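Side-chain contacts in intergenic-region protein (Escherichia coli CFT073, PDB 2WJ9), which probably inhibits restriction enzymes as an ArdB-type antirestriction protein, helping foreign DNA to escape cleavage in the cell it enters: residues A128-S131 / P132-G136; R164-A167 / L168-E172; P171-S174 / A175-I179. All blocks are in the same frame, centred on the assembly; numbering follows the deposited sequence.

Contact 1. Residues A128-S131 / P132-G136; sequences AEMS and PEAAG
Two groups grip Ser131 OG: it accepts a hydrogen bond from Ala134 N at 3.2 Å, with an N-H...O angle of 163°, and it is also bonded to the carboxylate atom OE2 of Glu172. The first bond makes Ser131 the N-cap of helix 132-151. With chi1 at 65°, the hydroxyl lies between the backbone N and the carbonyl carbon, which brings it round to the N-H of Ala134, in the first turn. The same residue starts the main-chain pattern, since Ala135 N donates to Ser131 O at 3.0 Å in a nearly straight bond.

Beside this polar cap runs the side chain of Met130. Its chain bends at chi3 (81°), and the flank around the sulfur rests on the first turn: Met130 SD lies 3.5 Å from Ala135 N and 4.0 Å from Ala134 CB, while Met130 CG lies 4.2 Å from Ala135 CB. Ala134 CB thus meets the sulfur and Ala135 CB the neighbouring CG of the same side chain. Glu133 turns its carboxylate from 128-131 toward His170 NE2 and, by a weak bond, Tyr166 OH.

The cap therefore satisfies a helix-end amide that would otherwise need another partner, and the helix start, with its N-H groups pointing this way, would probably help to stabilise the negative charge of Glu172.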
loop_
_atom_site.group_PDB
_atom_site.type_symbol
_atom_site.label_atom_id
_atom_site.label_comp_id
_atom_site.label_asym_id
_atom_site.label_seq_id
_atom_site.Cartn_x
_atom_site.Cartn_y
_atom_site.Cartn_z
ATOM N N ALA B 128 -19.060 -10.011 -12.648
ATOM C CA ALA B 128 -18.118 -10.997 -12.127
ATOM C C ALA B 128 -18.788 -11.912 -11.112
ATOM O O ALA B 128 -19.582 -11.461 -10.288
ATOM C CB ALA B 128 -16.911 -10.309 -11.503
ATOM N N GLU B 129 -18.451 -13.197 -11.191
ATOM C CA GLU B 129 -18.960 -14.218 -10.283
ATOM C C GLU B 129 -17.864 -14.572 -9.272
ATOM O O GLU B 129 -16.722 -14.802 -9.655
ATOM C CB GLU B 129 -19.381 -15.450 -11.080
ATOM C CG GLU B 129 -20.220 -16.452 -10.309
ATOM C CD GLU B 129 -20.837 -17.517 -11.198
ATOM O OE1 GLU B 129 -20.692 -17.443 -12.445
ATOM O OE2 GLU B 129 -21.468 -18.445 -10.647
ATOM N N MET B 130 -18.210 -14.606 -7.989
ATOM C CA MET B 130 -17.217 -14.854 -6.941
ATOM C C MET B 130 -17.842 -15.317 -5.619
ATOM O O MET B 130 -19.047 -15.196 -5.409
ATOM C CB MET B 130 -16.351 -13.597 -6.716
ATOM C CG MET B 130 -17.070 -12.404 -6.056
ATOM S SD MET B 130 -16.113 -10.863 -6.115
ATOM C CE MET B 130 -16.503 -10.381 -7.799
ATOM N N SER B 131 -17.000 -15.834 -4.727
ATOM C CA SER B 131 -17.444 -16.264 -3.396
ATOM C C SER B 131 -17.945 -15.080 -2.567
ATOM O O SER B 131 -17.564 -13.931 -2.824
ATOM C CB SER B 131 -16.309 -16.965 -2.640
ATOM O OG SER B 131 -15.240 -16.072 -2.365
ATOM N N PRO B 132 -18.829 -15.344 -1.587
ATOM C CA PRO B 132 -19.164 -14.292 -0.617
ATOM C C PRO B 132 -17.944 -13.599 0.019
ATOM O O PRO B 132 -17.949 -12.361 0.117
ATOM C CB PRO B 132 -20.012 -15.040 0.415
ATOM C CG PRO B 132 -20.701 -16.101 -0.400
ATOM C CD PRO B 132 -19.636 -16.562 -1.363
ATOM N N GLU B 133 -16.917 -14.359 0.419
ATOM C CA GLU B 133 -15.675 -13.744 0.964
ATOM C C GLU B 133 -15.081 -12.729 -0.004
ATOM O O GLU B 133 -14.763 -11.598 0.387
ATOM C CB GLU B 133 -14.549 -14.760 1.332
ATOM C CG GLU B 133 -13.436 -14.107 2.262
ATOM C CD GLU B 133 -11.967 -14.581 2.072
ATOM O OE1 GLU B 133 -11.661 -15.386 1.171
ATOM O OE2 GLU B 133 -11.088 -14.115 2.864
ATOM N N ALA B 134 -14.900 -13.142 -1.259
ATOM C CA ALA B 134 -14.281 -12.272 -2.266
ATOM C C ALA B 134 -15.105 -11.005 -2.542
ATOM O O ALA B 134 -14.547 -9.912 -2.698
ATOM C CB ALA B 134 -14.017 -13.039 -3.555
ATOM N N ALA B 135 -16.431 -11.155 -2.602
ATOM C CA ALA B 135 -17.338 -10.002 -2.708
ATOM C C ALA B 135 -17.128 -8.976 -1.585
ATOM O O ALA B 135 -17.059 -7.768 -1.836
ATOM C CB ALA B 135 -18.785 -10.475 -2.725
ATOM N N GLY B 136 -17.025 -9.459 -0.348
ATOM C CA GLY B 136 -16.754 -8.595 0.800
ATOM C C GLY B 136 -15.423 -7.853 0.692
ATOM O O GLY B 136 -15.331 -6.658 1.017
#

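Contact 2. Residues R164-A167 / L168-E172; sequences RDYA and LQHPE
Leu168 and Arg164, one helical turn apart, cross obliquely, with Leu168 CD1 4.2 Å from Arg164 CG; the same methyl lies 4.2 Å from Asp165 OD1. Extended from CG to NE, the Arg164 chain carries its guanidinium to the second subunit: Arg164 NH1 and Asp165 OD2 form salt bridges with Asp165 and Arg164 of the second subunit, and Arg164 NE bonds to Thr41 O of that subunit.

The rings of Tyr166 and His170 meet differently. Tyr166 CE2 approaches the edge of the imidazole near its plane, 4.3 Å from His170 CD2, while His170 CD2 stands obliquely to the phenol. The imidazole is pinned from both nitrogens: ND1 accepts from Glu172 N at 3.0 Å and NE2 bonds to Glu133 OE1. Pro171 CD lies above one imidazole face, offset toward its rim.

Along the backbone, Leu168 N reaches Arg164 O at 2.9 Å, four residues back, but Gln169 N bonds to Tyr166 O and only weakly to Asp165 O, and His170 N bonds to Ala167 O at 3.1 Å. This i to i-3 spacing is of the 3-10 type, with both donors 71° out of the carbonyl plane, in a short helix-to-helix connection.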
loop_
_atom_site.group_PDB
_atom_site.type_symbol
_atom_site.label_atom_id
_atom_site.label_comp_id
_atom_site.label_asym_id
_atom_site.label_seq_id
_atom_site.Cartn_x
_atom_site.Cartn_y
_atom_site.Cartn_z
ATOM N N ARG B 164 -5.525 -4.304 -0.585
ATOM C CA ARG B 164 -5.190 -4.538 -1.989
ATOM C C ARG B 164 -4.137 -5.641 -2.131
ATOM O O ARG B 164 -4.259 -6.499 -2.991
ATOM C CB ARG B 164 -4.731 -3.235 -2.675
ATOM C CG ARG B 164 -4.251 -3.355 -4.132
ATOM C CD ARG B 164 -3.910 -1.947 -4.654
ATOM N NE ARG B 164 -3.271 -1.880 -5.971
ATOM C CZ ARG B 164 -1.976 -1.660 -6.208
ATOM N NH1 ARG B 164 -1.102 -1.514 -5.217
ATOM N NH2 ARG B 164 -1.548 -1.588 -7.461
ATOM N N ASP B 165 -3.110 -5.631 -1.273
ATOM C CA ASP B 165 -2.085 -6.693 -1.313
ATOM C C ASP B 165 -2.664 -8.086 -1.030
ATOM O O ASP B 165 -2.300 -9.054 -1.692
ATOM C CB ASP B 165 -0.952 -6.416 -0.315
ATOM C CG ASP B 165 0.095 -5.457 -0.847
ATOM O OD1 ASP B 165 -0.036 -4.944 -1.985
ATOM O OD2 ASP B 165 1.084 -5.226 -0.110
ATOM N N TYR B 166 -3.558 -8.178 -0.050
ATOM C CA TYR B 166 -4.273 -9.428 0.235
ATOM C C TYR B 166 -5.094 -9.895 -0.980
ATOM O O TYR B 166 -5.105 -11.099 -1.306
ATOM C CB TYR B 166 -5.169 -9.256 1.465
ATOM C CG TYR B 166 -5.865 -10.519 1.923
ATOM C CD1 TYR B 166 -5.139 -11.611 2.387
ATOM C CD2 TYR B 166 -7.252 -10.615 1.921
ATOM C CE1 TYR B 166 -5.774 -12.763 2.818
ATOM C CE2 TYR B 166 -7.891 -11.764 2.345
ATOM C CZ TYR B 166 -7.150 -12.838 2.798
ATOM O OH TYR B 166 -7.777 -13.992 3.227
ATOM N N ALA B 167 -5.753 -8.943 -1.656
ATOM C CA ALA B 167 -6.521 -9.231 -2.880
ATOM C C ALA B 167 -5.613 -9.732 -4.002
ATOM O O ALA B 167 -5.979 -10.652 -4.743
ATOM C CB ALA B 167 -7.286 -7.994 -3.341
ATOM N N LEU B 168 -4.420 -9.138 -4.113
ATOM C CA LEU B 168 -3.469 -9.525 -5.152
ATOM C C LEU B 168 -2.946 -10.949 -4.962
ATOM O O LEU B 168 -2.505 -11.564 -5.925
ATOM C CB LEU B 168 -2.306 -8.521 -5.243
ATOM C CG LEU B 168 -2.679 -7.166 -5.867
ATOM C CD1 LEU B 168 -1.563 -6.125 -5.669
ATOM C CD2 LEU B 168 -3.009 -7.317 -7.344
ATOM N N GLN B 169 -2.997 -11.463 -3.732
ATOM C CA GLN B 169 -2.562 -12.832 -3.432
ATOM C C GLN B 169 -3.718 -13.844 -3.412
ATOM O O GLN B 169 -3.485 -15.045 -3.268
ATOM C CB GLN B 169 -1.839 -12.884 -2.079
ATOM C CG GLN B 169 -0.522 -12.094 -2.029
ATOM C CD GLN B 169 0.245 -12.270 -0.729
ATOM O OE1 GLN B 169 -0.171 -13.002 0.177
ATOM N NE2 GLN B 169 1.396 -11.606 -0.640
ATOM N N HIS B 170 -4.950 -13.353 -3.549
ATOM C CA HIS B 170 -6.169 -14.163 -3.344
ATOM C C HIS B 170 -6.447 -15.071 -4.546
ATOM O O HIS B 170 -6.196 -14.672 -5.678
ATOM C CB HIS B 170 -7.363 -13.226 -3.110
ATOM C CG HIS B 170 -8.548 -13.887 -2.473
ATOM N ND1 HIS B 170 -9.508 -14.560 -3.201
ATOM C CD2 HIS B 170 -8.951 -13.944 -1.180
ATOM C CE1 HIS B 170 -10.433 -15.028 -2.382
ATOM N NE2 HIS B 170 -10.116 -14.675 -1.148
ATOM N N PRO B 171 -6.966 -16.296 -4.306
ATOM C CA PRO B 171 -7.330 -17.190 -5.419
ATOM C C PRO B 171 -8.312 -16.586 -6.422
ATOM O O PRO B 171 -8.293 -16.960 -7.589
ATOM C CB PRO B 171 -7.980 -18.397 -4.731
ATOM C CG PRO B 171 -7.608 -18.318 -3.311
ATOM C CD PRO B 171 -7.212 -16.913 -2.989
ATOM N N GLU B 172 -9.157 -15.669 -5.953
ATOM C CA GLU B 172 -10.132 -14.971 -6.798
ATOM C C GLU B 172 -9.715 -13.530 -7.123
ATOM O O GLU B 172 -10.565 -12.668 -7.361
ATOM C CB GLU B 172 -11.507 -14.991 -6.122
ATOM C CG GLU B 172 -12.024 -16.395 -5.878
ATOM C CD GLU B 172 -13.344 -16.399 -5.155
ATOM O OE1 GLU B 172 -14.384 -16.130 -5.802
ATOM O OE2 GLU B 172 -13.344 -16.684 -3.940
#

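Contact 3. Residues P171-S174 / A175-I179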
loop_
_atom_site.group_PDB
_atom_site.type_symbol
_atom_site.label_atom_id
_atom_site.label_comp_id
_atom_site.label_asym_id
_atom_site.label_seq_id
_atom_site.Cartn_x
_atom_site.Cartn_y
_atom_site.Cartn_z
ATOM N N PRO B 171 -6.966 -16.296 -4.306
ATOM C CA PRO B 171 -7.330 -17.190 -5.419
ATOM C C PRO B 171 -8.312 -16.586 -6.422
ATOM O O PRO B 171 -8.293 -16.960 -7.589
ATOM C CB PRO B 171 -7.980 -18.397 -4.731
ATOM C CG PRO B 171 -7.608 -18.318 -3.311
ATOM C CD PRO B 171 -7.212 -16.913 -2.989
ATOM N N GLU B 172 -9.157 -15.669 -5.953
ATOM C CA GLU B 172 -10.132 -14.971 -6.798
ATOM C C GLU B 172 -9.715 -13.530 -7.123
ATOM O O GLU B 172 -10.565 -12.668 -7.361
ATOM C CB GLU B 172 -11.507 -14.991 -6.122
ATOM C CG GLU B 172 -12.024 -16.395 -5.878
ATOM C CD GLU B 172 -13.344 -16.399 -5.155
ATOM O OE1 GLU B 172 -14.384 -16.130 -5.802
ATOM O OE2 GLU B 172 -13.344 -16.684 -3.940
ATOM N N CYS B 173 -8.405 -13.276 -7.138
ATOM C CA CYS B 173 -7.861 -11.959 -7.489
ATOM C C CYS B 173 -8.423 -11.416 -8.807
ATOM O O CYS B 173 -8.767 -10.242 -8.896
ATOM C CB CYS B 173 -6.334 -12.021 -7.586
ATOM S SG CYS B 173 -5.527 -10.456 -8.032
ATOM N N SER B 174 -8.498 -12.270 -9.823
ATOM C CA SER B 174 -8.941 -11.842 -11.152
ATOM C C SER B 174 -10.344 -11.241 -11.097
ATOM O O SER B 174 -10.584 -10.164 -11.645
ATOM C CB SER B 174 -8.894 -13.001 -12.152
ATOM O OG SER B 174 -9.692 -14.090 -11.722
ATOM N N ALA B 175 -11.262 -11.933 -10.428
ATOM C CA ALA B 175 -12.639 -11.449 -10.281
ATOM C C ALA B 175 -12.716 -10.176 -9.426
ATOM O O ALA B 175 -13.449 -9.248 -9.751
ATOM C CB ALA B 175 -13.535 -12.544 -9.705
ATOM N N ILE B 176 -11.951 -10.127 -8.335
ATOM C CA ILE B 176 -11.949 -8.946 -7.458
ATOM C C ILE B 176 -11.464 -7.711 -8.224
ATOM O O ILE B 176 -12.088 -6.656 -8.165
ATOM C CB ILE B 176 -11.063 -9.160 -6.207
ATOM C CG1 ILE B 176 -11.636 -10.265 -5.318
ATOM C CG2 ILE B 176 -10.895 -7.840 -5.405
ATOM C CD1 ILE B 176 -10.653 -10.807 -4.270
ATOM N N MET B 177 -10.360 -7.856 -8.955
ATOM C CA MET B 177 -9.770 -6.735 -9.688
ATOM C C MET B 177 -10.649 -6.317 -10.860
ATOM O O MET B 177 -10.662 -5.151 -11.239
ATOM C CB MET B 177 -8.368 -7.086 -10.187
ATOM C CG MET B 177 -7.348 -7.178 -9.069
ATOM S SD MET B 177 -7.049 -5.566 -8.308
ATOM C CE MET B 177 -6.650 -6.056 -6.653
ATOM N N ARG B 178 -11.387 -7.270 -11.423
ATOM C CA ARG B 178 -12.308 -6.981 -12.531
ATOM C C ARG B 178 -13.454 -6.084 -12.070
ATOM O O ARG B 178 -13.816 -5.121 -12.748
ATOM C CB ARG B 178 -12.854 -8.285 -13.129
ATOM C CG ARG B 178 -14.053 -8.133 -14.055
ATOM C CD ARG B 178 -14.263 -9.413 -14.869
ATOM N NE ARG B 178 -15.390 -9.323 -15.789
ATOM C CZ ARG B 178 -15.389 -8.650 -16.937
ATOM N NH1 ARG B 178 -14.311 -7.974 -17.330
ATOM N NH2 ARG B 178 -16.478 -8.649 -17.697
ATOM N N ILE B 179 -14.023 -6.408 -10.914
ATOM C CA ILE B 179 -15.191 -5.687 -10.423
ATOM C C ILE B 179 -14.842 -4.273 -9.949
ATOM O O ILE B 179 -15.645 -3.355 -10.110
ATOM C CB ILE B 179 -15.959 -6.498 -9.333
ATOM C CG1 ILE B 179 -17.428 -6.060 -9.259
ATOM C CG2 ILE B 179 -15.288 -6.371 -7.985
ATOM C CD1 ILE B 179 -18.260 -6.476 -10.467
#
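Ile176 and the carbonyl of Glu172 form the tight part of this first turn of helix 173-180: Ile176 CG1 lies 3.3 Å from Glu172 O, with Ile176 CD1 at 3.6 Å from the same oxygen. That carbonyl, belonging to the N-cap residue, is thus flanked by hydrocarbon while it accepts from Ile176 N at 3.1 Å. The bond is straight, at 166°, and Met177 N matches it with 2.9 Å to Cys173 O.

Cys173 and Met177, one turn apart, make an intermediate flank, with Cys173 SG 3.9 Å from Met177 CG. The sulfur is anti to its own backbone nitrogen (chi1 179°), and Met177 CG, set beside its backbone N by chi1, is also 3.4 Å from Cys173 O. A beta-mercaptoethanol molecule, probably from the crystallisation liquor, is covalently joined to Cys173 SG.

The solvent-facing part is looser. Ser174 and Arg178 are both exposed, and little beyond the backbone joins them: Arg178 N donates to Ser174 O at 3.0 Å, but with a more bent angle of 142°. Arg178 then runs out extended, and its NE bonds to Arg127 O.

Around the turn, Ile176 faces helix 132-151 through Ala134 and Leu141, Met177 packs on Ala167 and Leu168 of helix 154-168, and Ala175 touches Met130 of strand 126-130.

How the contacts relate
Along the chain, contact 1 comes first, turning strand 126-130 into helix 132-151 through the single cap residue Ser131. Contact 2 follows where helix 154-168 gives way to a short connection, and contact 3 opens the last helix, 173-180. None encloses or crosses another: each covers one local turn, and contacts 2 and 3 overlap at Pro171 and Glu172. In space they converge, with the centre of contact 3 about 8 Å from those of both contact 1 and contact 2. Polar side chains connect 128-136 to the 168-172 turn, whereas Leu168 CD2 and Met177 CE, 3.9 Å apart, bring the last two helices together beside that junction.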